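Local coordinates for hypothetical protein (Staphylococcus aureus subsp. aureus, PDB 1QYI) that is of unknown function but contains a HAD-hydrolase-like region, consistent with a phosphatase-type hydrolase of the haloacid dehalogenase superfamily, at residues 51-54 with 55-58. Numbering follows the deposited sequence.
Sequences DIQD and IRNR
R58 reaches back one turn to D54, a worked example of an i, i+4 acid-arginine pair linked loosely, by a water whose bond to the acid is weak. R58 CB lies 3.7 Å from D54 O. R58 CG stands beside the backbone N and anti to the carbonyl carbon (chi1 -70°), 3.5 Å from D54 O. R58 CD passes 4.0 Å from D54 OD2. There the chain bends, chi3 64°, and the guanidinium turns past the carboxylate: R58 NE stays 5.4 Å from D54 OD2, so the opposite charges are near but not in contact. At the tip, R58 NH1 gives a 2.7 Å hydrogen bond to a water lying at the edge of the guanidinium, in its plane; that water donates a weak bond to D54 OD2. NH2 is held by a salt bridge to E130.

The frame is the regular alpha-helix 49-60, in the helical region that follows strand 3-6 of the parallel sheet, probably the cap insertion of a HAD-like fold. Its i to i+4 bonds include R58 N to D54 O and the nearly straight 2.8 Å bond from I55 N to D51 O. On another face I55 lays CG1 3.2 Å from D51 O and packs against L24 and Y27 of helix 16-31. R56, extended, runs alongside Q53 to salt bridges with D63, E16 and D20.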
loop_
_atom_site.group_PDB
_atom_site.type_symbol
_atom_site.label_atom_id
_atom_site.label_comp_id
_atom_site.label_asym_id
_atom_site.label_seq_id
_atom_site.Cartn_x
_atom_site.Cartn_y
_atom_site.Cartn_z
ATOM N N ASP A 51 -13.091 -9.152 13.687
ATOM C CA ASP A 51 -11.865 -9.565 14.396
ATOM C C ASP A 51 -10.719 -8.679 13.915
ATOM O O ASP A 51 -10.026 -8.037 14.709
ATOM C CB ASP A 51 -11.468 -11.028 14.106
ATOM C CG ASP A 51 -12.592 -12.033 14.366
ATOM O OD1 ASP A 51 -13.262 -11.984 15.428
ATOM O OD2 ASP A 51 -12.779 -12.911 13.500
ATOM N N ILE A 52 -10.531 -8.668 12.596
ATOM C CA ILE A 52 -9.482 -7.892 11.941
ATOM C C ILE A 52 -9.562 -6.440 12.363
ATOM O O ILE A 52 -8.543 -5.795 12.584
ATOM C CB ILE A 52 -9.627 -7.952 10.401
ATOM C CG1 ILE A 52 -9.568 -9.403 9.918
ATOM C CG2 ILE A 52 -8.528 -7.137 9.742
ATOM C CD1 ILE A 52 -9.944 -9.568 8.454
ATOM N N GLN A 53 -10.779 -5.929 12.478
ATOM C CA GLN A 53 -10.965 -4.539 12.851
ATOM C C GLN A 53 -10.546 -4.333 14.291
ATOM O O GLN A 53 -9.938 -3.318 14.645
ATOM C CB GLN A 53 -12.423 -4.136 12.648
ATOM C CG GLN A 53 -12.613 -2.948 11.711
ATOM C CD GLN A 53 -11.827 -3.061 10.397
ATOM O OE1 GLN A 53 -11.986 -4.021 9.631
ATOM N NE2 GLN A 53 -10.964 -2.077 10.144
ATOM N N ASP A 54 -10.865 -5.301 15.131
ATOM C CA ASP A 54 -10.493 -5.182 16.525
ATOM C C ASP A 54 -8.974 -5.210 16.641
ATOM O O ASP A 54 -8.366 -4.398 17.335
ATOM C CB ASP A 54 -11.083 -6.334 17.328
ATOM C CG ASP A 54 -10.658 -6.290 18.773
ATOM O OD1 ASP A 54 -11.059 -5.335 19.478
ATOM O OD2 ASP A 54 -9.898 -7.191 19.188
ATOM N N ILE A 55 -8.368 -6.168 15.954
ATOM C CA ILE A 55 -6.920 -6.330 15.968
ATOM C C ILE A 55 -6.238 -5.020 15.563
ATOM O O ILE A 55 -5.378 -4.507 16.283
ATOM C CB ILE A 55 -6.534 -7.501 15.027
ATOM C CG1 ILE A 55 -7.065 -8.803 15.649
ATOM C CG2 ILE A 55 -5.027 -7.535 14.787
ATOM C CD1 ILE A 55 -7.212 -9.980 14.704
ATOM N N ARG A 56 -6.654 -4.488 14.417
ATOM C CA ARG A 56 -6.132 -3.236 13.882
ATOM C C ARG A 56 -6.271 -2.118 14.906
ATOM O O ARG A 56 -5.368 -1.295 15.100
ATOM C CB ARG A 56 -6.906 -2.851 12.626
ATOM C CG ARG A 56 -6.524 -1.492 12.078
ATOM C CD ARG A 56 -7.271 -1.170 10.802
ATOM N NE ARG A 56 -7.093 0.230 10.466
ATOM C CZ ARG A 56 -7.386 0.766 9.292
ATOM N NH1 ARG A 56 -7.881 0.009 8.319
ATOM N NH2 ARG A 56 -7.175 2.063 9.091
ATOM N N ASN A 57 -7.429 -2.085 15.544
ATOM C CA ASN A 57 -7.702 -1.085 16.544
ATOM C C ASN A 57 -6.724 -1.202 17.704
ATOM O O ASN A 57 -6.182 -0.199 18.165
ATOM C CB ASN A 57 -9.126 -1.231 17.053
ATOM C CG ASN A 57 -9.429 -0.273 18.165
ATOM O OD1 ASN A 57 -9.238 0.933 18.019
ATOM N ND2 ASN A 57 -9.902 -0.795 19.291
ATOM N N ARG A 58 -6.490 -2.421 18.177
ATOM C CA ARG A 58 -5.566 -2.626 19.289
ATOM C C ARG A 58 -4.126 -2.282 18.917
ATOM O O ARG A 58 -3.458 -1.532 19.628
ATOM C CB ARG A 58 -5.604 -4.077 19.771
ATOM C CG ARG A 58 -6.868 -4.508 20.478
ATOM C CD ARG A 58 -6.635 -5.881 21.076
ATOM N NE ARG A 58 -5.582 -5.825 22.097
ATOM C CZ ARG A 58 -4.883 -6.873 22.522
ATOM N NH1 ARG A 58 -5.111 -8.080 22.016
ATOM N NH2 ARG A 58 -3.956 -6.713 23.455
HETATM O O HOH W 1 -7.278 -8.886 20.631
#